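Local coordinates for protein FdhC (Acinetobacter nosocomialis, PDB 5KTC) that transfers an acyl group, here (R)-3-hydroxybutanoyl, from coenzyme A to the amino group of dTDP-linked 3-amino-3,6-dideoxy-D-galactose, as a GNAT-superfamily sugar N-acyltransferase, at residues F120-K134 and E153-Y167. Numbering follows the deposited sequence.
With FUH ([[(2~{R},3~{S},5~{R})-5-[5-methyl-2,4-bis(oxidanylidene)pyrimidin-1-yl]-3-oxidanyl-oxolan-2-yl]methoxy-oxidanyl-phosphoryl] [(2~{R},3~{R},4~{S},5~{R},6~{R})-6-methyl-3,5-bis(oxidanyl)-4-[[(3~{R})-3-oxidanylbutanoyl]amino]oxan-2-yl] hydrogen phosphate), chain C.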
# COMPACT_ATOMS: atom_id res chain seq x y z
N PHE A 120 -10.85 -1.12 4.34
CA PHE A 120 -12.27 -0.79 4.43
C PHE A 120 -13.14 -2.03 4.53
O PHE A 120 -14.09 -2.05 5.33
CB PHE A 120 -12.72 0.07 3.26
CG PHE A 120 -12.10 1.41 3.22
CD1 PHE A 120 -12.20 2.28 4.29
CD2 PHE A 120 -11.45 1.84 2.08
CE1 PHE A 120 -11.65 3.53 4.20
CE2 PHE A 120 -10.90 3.10 2.01
CZ PHE A 120 -10.99 3.95 3.04
N SER A 121 -12.86 -3.07 3.73
CA SER A 121 -13.72 -4.23 3.84
C SER A 121 -13.13 -5.36 4.77
O SER A 121 -13.81 -5.75 5.70
CB SER A 121 -14.20 -4.65 2.47
OG SER A 121 -13.30 -5.58 1.99
N THR A 122 -11.89 -5.80 4.60
CA THR A 122 -11.35 -6.86 5.49
C THR A 122 -11.26 -6.36 6.94
O THR A 122 -11.56 -7.09 7.87
CB THR A 122 -10.00 -7.45 5.02
OG1 THR A 122 -10.06 -7.89 3.66
CG2 THR A 122 -9.54 -8.63 5.88
N LEU A 123 -10.93 -5.09 7.18
CA LEU A 123 -10.78 -4.62 8.54
C LEU A 123 -11.83 -3.68 9.04
O LEU A 123 -11.73 -3.24 10.16
CB LEU A 123 -9.37 -3.98 8.66
CG LEU A 123 -8.20 -4.90 8.45
CD1 LEU A 123 -6.91 -4.11 8.38
CD2 LEU A 123 -8.10 -5.97 9.49
N GLY A 124 -12.82 -3.29 8.25
CA GLY A 124 -13.88 -2.45 8.78
C GLY A 124 -13.58 -1.02 9.18
O GLY A 124 -14.27 -0.47 10.00
N PHE A 125 -12.55 -0.38 8.61
CA PHE A 125 -12.32 1.06 8.91
C PHE A 125 -13.28 1.92 8.15
O PHE A 125 -13.88 1.47 7.17
CB PHE A 125 -10.87 1.47 8.57
CG PHE A 125 -9.87 0.90 9.52
CD1 PHE A 125 -9.57 1.56 10.68
CD2 PHE A 125 -9.23 -0.24 9.26
CE1 PHE A 125 -8.67 1.05 11.59
CE2 PHE A 125 -8.28 -0.76 10.12
CZ PHE A 125 -7.99 -0.11 11.29
N GLU A 126 -13.37 3.18 8.55
CA GLU A 126 -14.16 4.18 7.85
C GLU A 126 -13.40 5.19 7.04
O GLU A 126 -13.94 5.73 6.08
CB GLU A 126 -15.07 4.92 8.85
CG GLU A 126 -16.27 4.09 9.34
CD GLU A 126 -17.20 3.60 8.23
OE1 GLU A 126 -17.40 2.34 8.12
OE2 GLU A 126 -17.73 4.45 7.45
N GLN A 127 -12.17 5.50 7.45
CA GLN A 127 -11.34 6.52 6.79
C GLN A 127 -9.89 6.06 6.69
O GLN A 127 -9.43 5.36 7.57
CB GLN A 127 -11.21 7.76 7.70
CG GLN A 127 -12.38 8.67 7.88
CD GLN A 127 -11.87 10.14 8.07
OE1 GLN A 127 -10.84 10.45 8.78
NE2 GLN A 127 -12.56 11.04 7.38
N SER A 128 -9.17 6.59 5.68
CA SER A 128 -7.76 6.27 5.56
C SER A 128 -7.04 7.61 5.61
O SER A 128 -7.54 8.55 5.07
CB SER A 128 -7.46 5.57 4.26
OG SER A 128 -6.12 5.14 4.33
N HIS A 129 -5.93 7.66 6.33
CA HIS A 129 -5.08 8.86 6.35
C HIS A 129 -3.71 8.50 5.80
O HIS A 129 -3.22 7.43 6.05
CB HIS A 129 -4.89 9.36 7.79
CG HIS A 129 -6.16 9.74 8.48
ND1 HIS A 129 -6.17 10.11 9.81
CD2 HIS A 129 -7.47 9.78 8.08
CE1 HIS A 129 -7.41 10.40 10.18
NE2 HIS A 129 -8.22 10.20 9.16
N PHE A 130 -3.08 9.42 5.05
CA PHE A 130 -1.67 9.25 4.69
C PHE A 130 -1.06 10.60 4.28
O PHE A 130 -1.77 11.59 4.10
CB PHE A 130 -1.50 8.23 3.53
CG PHE A 130 -2.31 8.56 2.33
CD1 PHE A 130 -3.61 8.12 2.23
CD2 PHE A 130 -1.79 9.38 1.29
CE1 PHE A 130 -4.38 8.44 1.10
CE2 PHE A 130 -2.55 9.71 0.18
CZ PHE A 130 -3.84 9.23 0.08
N GLU A 131 0.26 10.61 4.10
CA GLU A 131 0.96 11.80 3.66
C GLU A 131 1.96 11.49 2.55
O GLU A 131 2.38 10.35 2.41
CB GLU A 131 1.68 12.44 4.84
CG GLU A 131 2.74 11.64 5.53
CD GLU A 131 2.32 10.91 6.77
OE1 GLU A 131 2.92 9.87 7.08
OE2 GLU A 131 1.41 11.36 7.47
N VAL A 132 2.33 12.53 1.79
CA VAL A 132 3.22 12.41 0.65
C VAL A 132 4.14 13.63 0.69
O VAL A 132 3.66 14.76 0.88
CB VAL A 132 2.43 12.46 -0.63
CG1 VAL A 132 3.32 12.35 -1.86
CG2 VAL A 132 1.35 11.37 -0.65
N MET A 133 5.44 13.43 0.57
CA MET A 133 6.35 14.58 0.61
C MET A 133 6.14 15.54 -0.51
O MET A 133 5.92 15.16 -1.62
CB MET A 133 7.82 14.14 0.62
CG MET A 133 8.28 13.66 2.01
SD MET A 133 10.08 13.48 2.12
CE MET A 133 10.63 15.20 2.31
N LYS A 134 6.23 16.83 -0.21
CA LYS A 134 6.22 17.84 -1.23
C LYS A 134 7.44 17.54 -2.12
O LYS A 134 8.43 17.12 -1.62
CB LYS A 134 6.29 19.20 -0.55
CG LYS A 134 5.05 19.57 0.23
CD LYS A 134 5.22 20.96 0.88
CE LYS A 134 3.95 21.79 0.93
NZ LYS A 134 3.95 22.59 2.21
N GLU A 153 -1.26 20.16 5.40
CA GLU A 153 0.22 20.25 5.14
C GLU A 153 1.14 20.74 6.28
O GLU A 153 0.70 21.11 7.38
CB GLU A 153 0.45 21.10 3.94
CG GLU A 153 0.56 22.56 4.29
CD GLU A 153 0.26 23.33 3.10
OE1 GLU A 153 1.10 23.48 2.21
OE2 GLU A 153 -0.90 23.69 3.05
N ASP A 154 2.45 20.67 5.99
CA ASP A 154 3.48 21.30 6.78
C ASP A 154 4.71 21.59 5.89
O ASP A 154 4.60 21.66 4.67
CB ASP A 154 3.79 20.47 7.99
CG ASP A 154 4.25 19.10 7.67
OD1 ASP A 154 4.71 18.88 6.51
OD2 ASP A 154 4.22 18.29 8.59
N ASP A 155 5.85 21.83 6.48
CA ASP A 155 7.06 22.16 5.63
C ASP A 155 7.47 21.00 4.66
O ASP A 155 8.00 21.22 3.57
CB ASP A 155 8.22 22.46 6.60
CG ASP A 155 8.03 23.78 7.32
OD1 ASP A 155 7.27 24.62 6.83
OD2 ASP A 155 8.69 23.99 8.35
N GLU A 156 7.13 19.78 5.05
CA GLU A 156 7.57 18.55 4.35
C GLU A 156 6.54 17.88 3.47
O GLU A 156 6.89 17.37 2.40
CB GLU A 156 7.89 17.50 5.37
CG GLU A 156 9.05 17.73 6.22
CD GLU A 156 9.18 16.68 7.30
OE1 GLU A 156 9.85 17.06 8.28
OE2 GLU A 156 8.70 15.49 7.18
N ASN A 157 5.30 17.84 3.97
CA ASN A 157 4.22 16.95 3.47
C ASN A 157 2.94 17.63 3.07
O ASN A 157 2.63 18.75 3.52
CB ASN A 157 3.80 16.00 4.60
CG ASN A 157 4.90 15.07 5.05
OD1 ASN A 157 5.71 14.67 4.24
ND2 ASN A 157 4.94 14.72 6.35
N ILE A 158 2.20 16.95 2.23
CA ILE A 158 0.80 17.13 2.08
C ILE A 158 0.11 15.93 2.73
O ILE A 158 0.57 14.79 2.60
CB ILE A 158 0.41 17.38 0.66
CG1 ILE A 158 1.07 18.69 0.20
CG2 ILE A 158 -1.14 17.49 0.53
CD1 ILE A 158 1.05 18.83 -1.30
N TYR A 159 -0.96 16.23 3.51
CA TYR A 159 -1.70 15.24 4.30
C TYR A 159 -3.02 15.00 3.60
O TYR A 159 -3.71 15.96 3.16
CB TYR A 159 -1.95 15.76 5.71
CG TYR A 159 -0.69 15.88 6.42
CD1 TYR A 159 -0.13 14.78 7.01
CD2 TYR A 159 0.04 17.08 6.40
CE1 TYR A 159 1.09 14.83 7.59
CE2 TYR A 159 1.26 17.16 7.01
CZ TYR A 159 1.79 16.07 7.60
OH TYR A 159 3.03 16.03 8.21
N TYR A 160 -3.38 13.72 3.46
CA TYR A 160 -4.57 13.34 2.74
C TYR A 160 -5.45 12.47 3.60
O TYR A 160 -4.97 11.77 4.48
CB TYR A 160 -4.20 12.53 1.48
CG TYR A 160 -3.45 13.31 0.44
CD1 TYR A 160 -2.06 13.37 0.43
CD2 TYR A 160 -4.14 13.97 -0.56
CE1 TYR A 160 -1.40 14.14 -0.52
CE2 TYR A 160 -3.48 14.67 -1.54
CZ TYR A 160 -2.10 14.76 -1.51
OH TYR A 160 -1.50 15.49 -2.49
N ILE A 161 -6.72 12.42 3.22
CA ILE A 161 -7.60 11.36 3.65
C ILE A 161 -8.33 10.74 2.43
O ILE A 161 -8.54 11.37 1.39
CB ILE A 161 -8.66 11.70 4.73
CG1 ILE A 161 -9.81 12.43 4.15
CG2 ILE A 161 -8.06 12.48 5.90
CD1 ILE A 161 -9.45 13.71 3.51
N PHE A 162 -8.73 9.49 2.60
CA PHE A 162 -9.41 8.76 1.51
C PHE A 162 -10.65 8.10 2.16
O PHE A 162 -10.53 7.37 3.11
CB PHE A 162 -8.44 7.78 0.84
CG PHE A 162 -8.99 7.17 -0.42
CD1 PHE A 162 -9.86 6.10 -0.36
CD2 PHE A 162 -8.67 7.70 -1.66
CE1 PHE A 162 -10.46 5.60 -1.49
CE2 PHE A 162 -9.27 7.18 -2.79
CZ PHE A 162 -10.15 6.12 -2.70
N PRO A 163 -11.84 8.52 1.77
CA PRO A 163 -13.02 8.03 2.48
C PRO A 163 -13.49 6.67 1.93
O PRO A 163 -13.31 6.41 0.73
CB PRO A 163 -14.08 9.10 2.15
CG PRO A 163 -13.70 9.56 0.84
CD PRO A 163 -12.18 9.55 0.80
N LYS A 164 -14.09 5.87 2.81
CA LYS A 164 -14.66 4.55 2.45
C LYS A 164 -15.64 4.70 1.27
O LYS A 164 -15.69 3.86 0.43
CB LYS A 164 -15.36 3.92 3.66
CG LYS A 164 -15.96 2.57 3.40
CD LYS A 164 -16.47 1.84 4.63
CE LYS A 164 -16.73 0.38 4.26
NZ LYS A 164 -17.48 -0.28 5.37
N SER A 165 -16.41 5.76 1.27
CA SER A 165 -17.34 6.09 0.18
C SER A 165 -16.69 6.17 -1.20
O SER A 165 -17.26 5.74 -2.20
CB SER A 165 -18.09 7.38 0.50
OG SER A 165 -17.25 8.50 0.38
N LYS A 166 -15.48 6.70 -1.27
CA LYS A 166 -14.80 6.78 -2.53
C LYS A 166 -14.30 5.43 -2.96
O LYS A 166 -14.24 5.13 -4.20
CB LYS A 166 -13.65 7.76 -2.47
CG LYS A 166 -12.88 7.91 -3.78
CD LYS A 166 -13.71 8.45 -4.94
CE LYS A 166 -14.15 9.90 -4.71
NZ LYS A 166 -15.07 10.35 -5.80
N TYR A 167 -13.84 4.63 -2.00
CA TYR A 167 -13.39 3.27 -2.31
C TYR A 167 -14.53 2.45 -2.92
O TYR A 167 -14.30 1.69 -3.88
CB TYR A 167 -12.85 2.55 -1.05
CG TYR A 167 -13.07 1.05 -0.99
CD1 TYR A 167 -12.24 0.16 -1.65
CD2 TYR A 167 -14.09 0.55 -0.22
CE1 TYR A 167 -12.46 -1.23 -1.55
CE2 TYR A 167 -14.33 -0.77 -0.13
CZ TYR A 167 -13.53 -1.67 -0.80
OH TYR A 167 -13.89 -3.00 -0.64
O1 FUH C . 4.06 5.76 1.62
C1 FUH C . 3.48 6.76 2.05
C2 FUH C . 2.07 7.09 1.69
C3 FUH C . 1.64 6.46 0.39
O2 FUH C . 1.90 7.35 -0.73
C4 FUH C . 0.15 6.21 0.38
N1 FUH C . 4.08 7.64 2.93
C5 FUH C . 5.33 7.27 3.62
C6 FUH C . 6.35 8.41 3.59
O3 FUH C . 5.75 9.51 4.15
C7 FUH C . 7.57 8.16 4.45
C8 FUH C . 8.47 9.40 4.67
O4 FUH C . 7.18 7.71 5.76
C9 FUH C . 5.01 6.90 5.06
O5 FUH C . 4.22 5.70 5.15
C10 FUH C . 6.26 6.60 5.78
O6 FUH C . 6.85 5.47 5.15
P1 FUH C . 8.03 4.67 5.81
O7 FUH C . 9.35 5.31 5.58
O8 FUH C . 7.95 3.30 5.14
O9 FUH C . 7.71 4.29 7.32
P2 FUH C . 7.88 5.11 8.69
O10 FUH C . 6.57 5.04 9.40
O11 FUH C . 8.31 6.52 8.30
O12 FUH C . 8.99 4.23 9.36
C11 FUH C . 9.14 4.24 10.78
C12 FUH C . 10.58 3.93 11.10
C13 FUH C . 11.59 4.74 10.25
O13 FUH C . 12.78 5.07 11.00
C14 FUH C . 12.04 3.78 9.16
C15 FUH C . 11.93 2.45 9.88
O14 FUH C . 10.86 2.55 10.84
N2 FUH C . 11.54 1.29 9.06
C16 FUH C . 10.30 1.22 8.49
C17 FUH C . 9.92 0.08 7.78
C18 FUH C . 8.56 -0.05 7.14
C19 FUH C . 10.89 -0.96 7.65
O15 FUH C . 10.56 -2.06 7.04
N3 FUH C . 12.10 -0.87 8.22
C20 FUH C . 12.39 0.22 8.94
O16 FUH C . 13.59 0.32 9.48
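Strands 127-133 and 157-163 are antiparallel neighbours in the mixed sheet of the GNAT fold, and the product amide docks on the first of them. S128-F162, F130-Y160 and V132-I158 are the hydrogen-bonded pairs; a short bond runs from Y160 N to F130 O (2.7 Å), almost on the line of the carbonyl. E131 belongs to a non-hydrogen-bonded pair with Y159, so its carbonyl points away from 157-163 and accepts a hydrogen bond from N1 of FUH (E131 O to N1 3.2 Å), while coenzyme A also touches E131 and V132.

On the face with F130 and V132, the F130 ring is turned by a chi1 of 55°, its CG lying between backbone N and carbonyl carbon, which brings the ring over to the neighbouring strand. There Y160 CB sits over one ring face, 3.8 Å from the centroid, and F162 CB comes at the edge. The F130 and Y160 rings themselves are nearly parallel but slid apart, with little overlap. C4 of FUH, the methyl of its hydroxybutanoyl group, lies 3.8 Å from F130 CD2. Y160 OH is held by H140, from the helix packed on this face.

Where helix 164-173 starts, the K164 chain runs extended along the F120 ring, its CA over the ring centre at 3.7 Å. Y167 packs obliquely against the same ring.

At the hairpin end of 157-163, D154 OD1 accepts from E156 N, an Asx turn, and from N157 N, an Asx motif, while Y159 OH donates to D154 OD2 and accepts from N157 ND2. K134 closes the end: its N bonds E156 O, and its bent chain carries NZ to D154 O at 2.7 Å and into a salt bridge with E153 OE1, reached through the anti lone pair.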